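Cell division control protein Cdc48 (Mycobacterium smegmatis, PDB 5E7P) probably binds and hydrolyses ATP as a member of the AAA ATPase family, carrying bound ADP at two nucleotide sites. Local coordinates at residues A658-D661 and I662-A666; A500-W503 and P504-P508; S729-P732 and A733-E736. All blocks are in the same frame, centred on the assembly; numbering follows the deposited sequence.

Contact 1. Residues A658-D661 and I662-A666; sequences ARRD and ILRTA
Arg660 and Arg664 sit one turn apart on helix 656-666, and the side chain of Arg664 runs back along the helix toward the earlier arginine. Its CB lies 3.3 Å from Arg660 O, the carbonyl that also accepts the backbone N-H of Arg664. With chi1 at -79°, CG is placed beside the backbone N and also lies close to that oxygen. The chain is extended from CG to NE, carrying the guanidinium alongside the helix until NH1 comes within 4.2 Å of Arg660 CB, which meets the group at its edge, near its plane. At the tip, NH1 forms a salt bridge with Asp679, while Arg660 reaches Asp683 through NH2; Asp679 also has a weak, long ion pair with Arg660 NE. Two positive chains thus serve an acidic pair on the neighbouring helix 678-684.

A different use of the backbone appears at Thr665. Asp661 O accepts from Thr665 N at 2.7 Å and from Thr665 OG1 at 3.0 Å; the hydroxyl donor stands 45° above the carbonyl plane. Facing inward, Ile662 lays CG1 3.2 Å from Ala658 O, and Leu663 brings CG close to Arg659 O. Leu663 packs on Leu681 and Leu697, whereas Ile662 comes within about 4 Å of the bound ADP. This is a regular alpha-helix with i to i+4 bonding, one side pressed into the helical lid region of a AAA module and another bordering its nucleotide site.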
ATOM      1  N   ALA A 658      23.055 -15.697 -12.383  1.00 33.02           N
ATOM      2  CA  ALA A 658      22.132 -14.836 -11.660  1.00 34.64           C
ATOM      3  C   ALA A 658      22.321 -13.359 -12.015  1.00 34.67           C
ATOM      4  O   ALA A 658      21.349 -12.615 -12.152  1.00 33.86           O
ATOM      5  CB  ALA A 658      22.296 -15.053 -10.173  1.00 34.03           C
ATOM      6  N   ARG A 659      23.573 -12.939 -12.165  1.00 34.07           N
ATOM      7  CA  ARG A 659      23.877 -11.546 -12.485  1.00 33.22           C
ATOM      8  C   ARG A 659      23.404 -11.159 -13.888  1.00 33.90           C
ATOM      9  O   ARG A 659      23.061 -10.004 -14.138  1.00 33.97           O
ATOM     10  CB  ARG A 659      25.372 -11.249 -12.312  1.00 31.25           C
ATOM     11  CG  ARG A 659      25.852 -11.322 -10.866  1.00 28.11           C
ATOM     12  CD  ARG A 659      27.251 -10.739 -10.698  1.00 27.08           C
ATOM     13  NE  ARG A 659      28.257 -11.448 -11.483  1.00 28.21           N
ATOM     14  CZ  ARG A 659      28.959 -12.488 -11.042  1.00 29.14           C
ATOM     15  NH1 ARG A 659      28.771 -12.956  -9.815  1.00 28.06           N
ATOM     16  NH2 ARG A 659      29.854 -13.063 -11.830  1.00 29.51           N
ATOM     17  N   ARG A 660      23.387 -12.127 -14.800  1.00 33.16           N
ATOM     18  CA  ARG A 660      22.857 -11.895 -16.140  1.00 33.89           C
ATOM     19  C   ARG A 660      21.377 -11.540 -16.072  1.00 35.18           C
ATOM     20  O   ARG A 660      20.934 -10.571 -16.690  1.00 35.32           O
ATOM     21  CB  ARG A 660      23.059 -13.124 -17.024  1.00 35.84           C
ATOM     22  CG  ARG A 660      24.457 -13.276 -17.592  1.00 38.02           C
ATOM     23  CD  ARG A 660      24.690 -14.696 -18.081  1.00 38.99           C
ATOM     24  NE  ARG A 660      25.860 -14.804 -18.947  1.00 40.11           N
ATOM     25  CZ  ARG A 660      27.110 -14.906 -18.510  1.00 40.57           C
ATOM     26  NH1 ARG A 660      27.368 -14.904 -17.209  1.00 40.16           N
ATOM     27  NH2 ARG A 660      28.107 -15.007 -19.376  1.00 41.40           N
ATOM     28  N   ASP A 661      20.619 -12.327 -15.312  1.00 35.43           N
ATOM     29  CA  ASP A 661      19.185 -12.100 -15.143  1.00 36.51           C
ATOM     30  C   ASP A 661      18.901 -10.741 -14.514  1.00 36.11           C
ATOM     31  O   ASP A 661      18.068  -9.978 -15.003  1.00 35.31           O
ATOM     32  CB  ASP A 661      18.567 -13.198 -14.275  1.00 38.57           C
ATOM     33  CG  ASP A 661      18.804 -14.588 -14.833  1.00 44.65           C
ATOM     34  OD1 ASP A 661      19.102 -14.707 -16.042  1.00 48.57           O
ATOM     35  OD2 ASP A 661      18.689 -15.564 -14.062  1.00 44.51           O
ATOM     36  N   ILE A 662      19.605 -10.451 -13.426  1.00 35.37           N
ATOM     37  CA  ILE A 662      19.442  -9.191 -12.708  1.00 34.06           C
ATOM     38  C   ILE A 662      19.741  -7.982 -13.594  1.00 32.84           C
ATOM     39  O   ILE A 662      18.969  -7.024 -13.629  1.00 32.64           O
ATOM     40  CB  ILE A 662      20.332  -9.153 -11.451  1.00 34.49           C
ATOM     41  CG1 ILE A 662      19.922 -10.265 -10.483  1.00 33.66           C
ATOM     42  CG2 ILE A 662      20.230  -7.806 -10.768  1.00 34.92           C
ATOM     43  CD1 ILE A 662      20.892 -10.479  -9.344  1.00 32.99           C
ATOM     44  N   LEU A 663      20.853  -8.031 -14.318  1.00 34.27           N
ATOM     45  CA  LEU A 663      21.192  -6.960 -15.248  1.00 36.10           C
ATOM     46  C   LEU A 663      20.135  -6.821 -16.343  1.00 38.39           C
ATOM     47  O   LEU A 663      19.678  -5.716 -16.636  1.00 39.88           O
ATOM     48  CB  LEU A 663      22.570  -7.192 -15.869  1.00 36.73           C
ATOM     49  CG  LEU A 663      23.781  -6.996 -14.957  1.00 37.09           C
ATOM     50  CD1 LEU A 663      25.065  -7.357 -15.692  1.00 39.21           C
ATOM     51  CD2 LEU A 663      23.838  -5.569 -14.437  1.00 35.27           C
ATOM     52  N   ARG A 664      19.746  -7.945 -16.941  1.00 38.24           N
ATOM     53  CA  ARG A 664      18.748  -7.930 -18.008  1.00 41.96           C
ATOM     54  C   ARG A 664      17.379  -7.458 -17.530  1.00 44.33           C
ATOM     55  O   ARG A 664      16.696  -6.717 -18.235  1.00 46.88           O
ATOM     56  CB  ARG A 664      18.634  -9.299 -18.680  1.00 44.96           C
ATOM     57  CG  ARG A 664      19.733  -9.576 -19.681  1.00 48.84           C
ATOM     58  CD  ARG A 664      19.314 -10.633 -20.688  1.00 52.42           C
ATOM     59  NE  ARG A 664      20.215 -10.642 -21.836  1.00 55.08           N
ATOM     60  CZ  ARG A 664      21.369 -11.298 -21.868  1.00 57.44           C
ATOM     61  NH1 ARG A 664      21.759 -12.004 -20.815  1.00 58.57           N
ATOM     62  NH2 ARG A 664      22.135 -11.247 -22.950  1.00 57.68           N
ATOM     63  N   THR A 665      16.981  -7.891 -16.338  1.00 44.21           N
ATOM     64  CA  THR A 665      15.714  -7.465 -15.758  1.00 45.99           C
ATOM     65  C   THR A 665      15.689  -5.953 -15.550  1.00 51.46           C
ATOM     66  O   THR A 665      14.769  -5.269 -15.997  1.00 55.10           O
ATOM     67  CB  THR A 665      15.432  -8.176 -14.410  1.00 44.19           C
ATOM     68  OG1 THR A 665      15.077  -9.545 -14.647  1.00 44.96           O
ATOM     69  CG2 THR A 665      14.291  -7.494 -13.671  1.00 42.52           C
ATOM     70  N   ALA A 666      16.713  -5.433 -14.884  1.00 53.28           N
ATOM     71  CA  ALA A 666      16.758  -4.014 -14.551  1.00 55.78           C
ATOM     72  C   ALA A 666      17.126  -3.134 -15.745  1.00 58.63           C
ATOM     73  O   ALA A 666      16.664  -1.997 -15.850  1.00 59.98           O
ATOM     74  CB  ALA A 666      17.716  -3.771 -13.392  1.00 55.05           C
TER

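Contact 2. Residues A500-W503 and P504-P508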
ATOM      1  N   ALA A 500       7.341 -23.876  -0.458  1.00 33.44           N
ATOM      2  CA  ALA A 500       7.265 -23.902   1.000  1.00 33.33           C
ATOM      3  C   ALA A 500       6.156 -23.008   1.554  1.00 32.87           C
ATOM      4  O   ALA A 500       5.632 -23.260   2.638  1.00 32.05           O
ATOM      5  CB  ALA A 500       8.608 -23.519   1.610  1.00 33.54           C
ATOM      6  N   VAL A 501       5.796 -21.971   0.807  1.00 32.54           N
ATOM      7  CA  VAL A 501       4.849 -20.981   1.309  1.00 32.29           C
ATOM      8  C   VAL A 501       3.560 -20.902   0.496  1.00 33.75           C
ATOM      9  O   VAL A 501       2.471 -21.090   1.036  1.00 35.02           O
ATOM     10  CB  VAL A 501       5.494 -19.580   1.389  1.00 31.16           C
ATOM     11  CG1 VAL A 501       4.462 -18.538   1.792  1.00 31.00           C
ATOM     12  CG2 VAL A 501       6.664 -19.592   2.361  1.00 29.49           C
ATOM     13  N   LEU A 502       3.682 -20.618  -0.798  1.00 33.02           N
ATOM     14  CA  LEU A 502       2.505 -20.420  -1.644  1.00 33.92           C
ATOM     15  C   LEU A 502       1.689 -21.694  -1.868  1.00 35.51           C
ATOM     16  O   LEU A 502       0.469 -21.686  -1.710  1.00 36.37           O
ATOM     17  CB  LEU A 502       2.892 -19.793  -2.984  1.00 33.14           C
ATOM     18  CG  LEU A 502       3.346 -18.336  -2.904  1.00 34.65           C
ATOM     19  CD1 LEU A 502       3.445 -17.728  -4.297  1.00 35.75           C
ATOM     20  CD2 LEU A 502       2.407 -17.528  -2.024  1.00 34.25           C
ATOM     21  N   TRP A 503       2.362 -22.779  -2.238  1.00 35.21           N
ATOM     22  CA  TRP A 503       1.687 -24.052  -2.490  1.00 35.93           C
ATOM     23  C   TRP A 503       0.799 -24.550  -1.337  1.00 37.57           C
ATOM     24  O   TRP A 503      -0.360 -24.891  -1.569  1.00 38.88           O
ATOM     25  CB  TRP A 503       2.689 -25.135  -2.910  1.00 33.87           C
ATOM     26  CG  TRP A 503       3.119 -25.049  -4.337  1.00 35.31           C
ATOM     27  CD1 TRP A 503       2.778 -24.086  -5.243  1.00 36.11           C
ATOM     28  CD2 TRP A 503       3.968 -25.970  -5.032  1.00 34.48           C
ATOM     29  NE1 TRP A 503       3.366 -24.348  -6.457  1.00 36.96           N
ATOM     30  CE2 TRP A 503       4.100 -25.502  -6.354  1.00 35.62           C
ATOM     31  CE3 TRP A 503       4.633 -27.145  -4.660  1.00 34.79           C
ATOM     32  CZ2 TRP A 503       4.869 -26.165  -7.307  1.00 36.77           C
ATOM     33  CZ3 TRP A 503       5.392 -27.804  -5.607  1.00 36.87           C
ATOM     34  CH2 TRP A 503       5.507 -27.311  -6.915  1.00 37.69           C
ATOM     35  N   PRO A 504       1.328 -24.600  -0.095  1.00 37.22           N
ATOM     36  CA  PRO A 504       0.449 -25.084   0.978  1.00 39.46           C
ATOM     37  C   PRO A 504      -0.741 -24.169   1.274  1.00 42.06           C
ATOM     38  O   PRO A 504      -1.828 -24.672   1.563  1.00 44.26           O
ATOM     39  CB  PRO A 504       1.384 -25.162   2.193  1.00 36.57           C
ATOM     40  CG  PRO A 504       2.526 -24.274   1.863  1.00 35.32           C
ATOM     41  CD  PRO A 504       2.705 -24.387   0.389  1.00 34.21           C
ATOM     42  N   LEU A 505      -0.544 -22.856   1.203  1.00 41.16           N
ATOM     43  CA  LEU A 505      -1.623 -21.910   1.480  1.00 41.41           C
ATOM     44  C   LEU A 505      -2.673 -21.892   0.371  1.00 45.39           C
ATOM     45  O   LEU A 505      -3.868 -21.752   0.635  1.00 51.24           O
ATOM     46  CB  LEU A 505      -1.066 -20.504   1.697  1.00 38.74           C
ATOM     47  CG  LEU A 505      -0.185 -20.333   2.934  1.00 38.59           C
ATOM     48  CD1 LEU A 505       0.600 -19.037   2.864  1.00 38.37           C
ATOM     49  CD2 LEU A 505      -1.024 -20.381   4.199  1.00 39.61           C
ATOM     50  N   GLN A 506      -2.223 -22.038  -0.870  1.00 43.43           N
ATOM     51  CA  GLN A 506      -3.123 -22.015  -2.018  1.00 45.71           C
ATOM     52  C   GLN A 506      -3.843 -23.348  -2.235  1.00 49.71           C
ATOM     53  O   GLN A 506      -4.795 -23.421  -3.012  1.00 51.30           O
ATOM     54  CB  GLN A 506      -2.360 -21.620  -3.286  1.00 44.13           C
ATOM     55  CG  GLN A 506      -1.944 -20.161  -3.330  1.00 44.64           C
ATOM     56  CD  GLN A 506      -0.996 -19.862  -4.475  1.00 47.14           C
ATOM     57  OE1 GLN A 506      -0.482 -20.773  -5.125  1.00 50.16           O
ATOM     58  NE2 GLN A 506      -0.761 -18.581  -4.728  1.00 46.71           N
ATOM     59  N   HIS A 507      -3.381 -24.397  -1.561  1.00 50.94           N
ATOM     60  CA  HIS A 507      -3.990 -25.722  -1.691  1.00 51.96           C
ATOM     61  C   HIS A 507      -4.056 -26.440  -0.344  1.00 51.16           C
ATOM     62  O   HIS A 507      -3.329 -27.405  -0.116  1.00 51.68           O
ATOM     63  CB  HIS A 507      -3.207 -26.576  -2.690  1.00 53.98           C
ATOM     64  CG  HIS A 507      -2.779 -25.835  -3.918  1.00 55.59           C
ATOM     65  ND1 HIS A 507      -3.679 -25.264  -4.795  1.00 57.45           N
ATOM     66  CD2 HIS A 507      -1.549 -25.569  -4.414  1.00 55.79           C
ATOM     67  CE1 HIS A 507      -3.018 -24.677  -5.778  1.00 58.36           C
ATOM     68  NE2 HIS A 507      -1.725 -24.848  -5.570  1.00 57.69           N
ATOM     69  N   PRO A 508      -4.942 -25.979   0.550  1.00 50.59           N
ATOM     70  CA  PRO A 508      -5.001 -26.508   1.915  1.00 50.33           C
ATOM     71  C   PRO A 508      -5.483 -27.955   1.973  1.00 50.97           C
ATOM     72  O   PRO A 508      -4.883 -28.762   2.685  1.00 50.87           O
ATOM     73  CB  PRO A 508      -6.027 -25.597   2.601  1.00 50.88           C
ATOM     74  CG  PRO A 508      -6.179 -24.411   1.702  1.00 51.42           C
ATOM     75  CD  PRO A 508      -5.955 -24.937   0.327  1.00 51.94           C
TER
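From Ala500 to Gln506 the last part of helix 491-506 is irregular: a wide pi-type turn at 500-502 is followed by a kink at Pro504, whose N has no hydrogen to give the turn before. The bonds that follow differ in quality. Leu505 N reaches Val501 O only weakly, at 3.5 Å; Gln506 N makes a good bond to Leu502 O at 2.8 Å; His507 N has only a weak one to Trp503 O. Where other residues have an N-H, Pro504 has its ring, whose CG lies 3.3 Å from Val501 O and also close to Ala500 O.

On the buried side the Val501 and Leu505 side chains run alongside each other in the same direction, with CG1 of Val501 4.0 Å from CD1 of Leu505; both rest on Val624 of the central parallel sheet. Gln506, extended beyond CG, runs past Leu502; chi1 of -71° brings CG near Leu502 O, and Gln506 OE1 ends 4.1 Å from Leu502 CB. Gln506 CB covers one face of the His507 imidazole, 3.9 Å above the ring centre, while CD2 of that ring approaches Trp503 O obliquely. Carbon atoms thus pack against carbonyl oxygens around a proline that cannot donate, and one good N-H bond between two weak ones is consistent with a helix end.

Contact 3. Residues S729-P732 and A733-E736; sequences SLDP and AQVE
Asp731 caps the N-terminus of helix 732-739: its OD1 accepts the backbone N-H of Ala733 at 2.9 Å. The N-H comes to the anti side of the oxygen, 34° out of the carboxylate plane. A chi1 of -171° turns the carboxylate away from the residue's own N and beside its carbonyl carbon, so that it faces the first turn. The main chain of the same residue takes part too, since Asp731 O receives Val735 N at 2.8 Å and the helix bonding starts there. Gln734 crosses the aspartate at about a right angle, with amide and carboxylate planes 62° apart; Gln734 OE1 lies 3.4 Å from Asp731 CB, and Gln734 CG rests against Asp731 OD2.

One residue before the cap, Leu730 CD2 meets Val735 CG2 at 4.3 Å, the pairing of a hydrophobic staple. Further out, Pro653 packs against both of these side chains, Pro527 adds to the cover of Leu730, and the backbone of Leu730 hydrogen-bonds to Gly687 and so ties down the extended run into the cap. Leu730 also comes about 4 Å from the side chain of Cys530 in the P-loop. A polar cap thus works with an apolar staple, and the negative carboxylate is probably favoured by the N-terminal end of the helix dipole.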
ATOM      1  N   SER A 729      30.638  -5.305  -2.904  1.00 43.06           N
ATOM      2  CA  SER A 729      30.372  -5.161  -1.476  1.00 43.78           C
ATOM      3  C   SER A 729      30.432  -6.479  -0.703  1.00 45.49           C
ATOM      4  O   SER A 729      30.483  -6.479   0.526  1.00 46.12           O
ATOM      5  CB  SER A 729      29.016  -4.489  -1.259  1.00 43.89           C
ATOM      6  OG  SER A 729      27.978  -5.250  -1.854  1.00 47.25           O
ATOM      7  N   LEU A 730      30.433  -7.597  -1.421  1.00 47.80           N
ATOM      8  CA  LEU A 730      30.388  -8.911  -0.783  1.00 51.75           C
ATOM      9  C   LEU A 730      31.720  -9.353  -0.174  1.00 60.19           C
ATOM     10  O   LEU A 730      32.767  -9.292  -0.822  1.00 61.83           O
ATOM     11  CB  LEU A 730      29.898  -9.962  -1.779  1.00 49.47           C
ATOM     12  CG  LEU A 730      28.474  -9.772  -2.305  1.00 47.29           C
ATOM     13  CD1 LEU A 730      28.243 -10.641  -3.528  1.00 45.78           C
ATOM     14  CD2 LEU A 730      27.460 -10.089  -1.220  1.00 45.71           C
ATOM     15  N   ASP A 731      31.663  -9.800   1.079  1.00 66.42           N
ATOM     16  CA  ASP A 731      32.817 -10.381   1.760  1.00 73.07           C
ATOM     17  C   ASP A 731      32.781 -11.899   1.587  1.00 75.32           C
ATOM     18  O   ASP A 731      31.881 -12.562   2.101  1.00 74.27           O
ATOM     19  CB  ASP A 731      32.792 -10.017   3.249  1.00 75.83           C
ATOM     20  CG  ASP A 731      34.075 -10.401   3.979  1.00 79.66           C
ATOM     21  OD1 ASP A 731      34.773 -11.343   3.544  1.00 80.72           O
ATOM     22  OD2 ASP A 731      34.382  -9.759   5.006  1.00 81.54           O
ATOM     23  N   PRO A 732      33.768 -12.451   0.864  1.00 78.39           N
ATOM     24  CA  PRO A 732      33.857 -13.888   0.573  1.00 79.97           C
ATOM     25  C   PRO A 732      33.927 -14.750   1.832  1.00 81.10           C
ATOM     26  O   PRO A 732      33.493 -15.902   1.807  1.00 80.39           O
ATOM     27  CB  PRO A 732      35.166 -14.003  -0.213  1.00 82.10           C
ATOM     28  CG  PRO A 732      35.361 -12.656  -0.815  1.00 82.08           C
ATOM     29  CD  PRO A 732      34.847 -11.692   0.210  1.00 80.79           C
ATOM     30  N   ALA A 733      34.472 -14.199   2.913  1.00 82.93           N
ATOM     31  CA  ALA A 733      34.554 -14.922   4.176  1.00 84.36           C
ATOM     32  C   ALA A 733      33.190 -14.978   4.855  1.00 84.07           C
ATOM     33  O   ALA A 733      32.778 -16.024   5.360  1.00 85.12           O
ATOM     34  CB  ALA A 733      35.582 -14.278   5.092  1.00 85.75           C
ATOM     35  N   GLN A 734      32.492 -13.846   4.861  1.00 82.22           N
ATOM     36  CA  GLN A 734      31.161 -13.768   5.454  1.00 78.76           C
ATOM     37  C   GLN A 734      30.140 -14.541   4.626  1.00 72.72           C
ATOM     38  O   GLN A 734      29.194 -15.110   5.168  1.00 72.05           O
ATOM     39  CB  GLN A 734      30.724 -12.311   5.619  1.00 80.87           C
ATOM     40  CG  GLN A 734      31.603 -11.515   6.569  1.00 86.47           C
ATOM     41  CD  GLN A 734      31.024 -10.153   6.907  1.00 89.23           C
ATOM     42  OE1 GLN A 734      31.026  -9.241   6.080  1.00 89.69           O
ATOM     43  NE2 GLN A 734      30.521 -10.011   8.130  1.00 90.32           N
ATOM     44  N   VAL A 735      30.338 -14.553   3.312  1.00 68.20           N
ATOM     45  CA  VAL A 735      29.479 -15.322   2.421  1.00 65.36           C
ATOM     46  C   VAL A 735      29.679 -16.811   2.679  1.00 68.36           C
ATOM     47  O   VAL A 735      28.721 -17.589   2.692  1.00 68.22           O
ATOM     48  CB  VAL A 735      29.758 -14.991   0.939  1.00 61.18           C
ATOM     49  CG1 VAL A 735      29.139 -16.039   0.020  1.00 59.89           C
ATOM     50  CG2 VAL A 735      29.233 -13.603   0.601  1.00 57.67           C
ATOM     51  N   GLU A 736      30.931 -17.197   2.903  1.00 70.84           N
ATOM     52  CA  GLU A 736      31.260 -18.576   3.238  1.00 73.61           C
ATOM     53  C   GLU A 736      30.650 -18.945   4.586  1.00 71.97           C
ATOM     54  O   GLU A 736      30.154 -20.057   4.773  1.00 72.93           O
ATOM     55  CB  GLU A 736      32.778 -18.766   3.285  1.00 79.30           C
ATOM     56  CG  GLU A 736      33.227 -20.212   3.171  1.00 84.38           C
ATOM     57  CD  GLU A 736      33.041 -20.770   1.771  1.00 87.95           C
ATOM     58  OE1 GLU A 736      33.022 -22.011   1.620  1.00 89.64           O
ATOM     59  OE2 GLU A 736      32.922 -19.967   0.819  1.00 88.49           O
TER

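How the contacts relate
Contact 2 is the most buried of the three, contact 1 is partly buried, and contact 3 lies at the surface. Contact 1 lies in the body of a helix, contact 2 at the end of one and contact 3 at the start of another, so backbone bonding is regular in the first, uneven around a pi-type turn and a proline in the second and completed by an aspartate in the third. Charged tips matter in contact 1, apolar packing on the sheet in contact 2. No helix is shared. Contacts 1 and 3 approach to about 7 Å between nearest atoms, both near the second ADP site; contact 2 stays about 18 Å from contact 1 by the same measure.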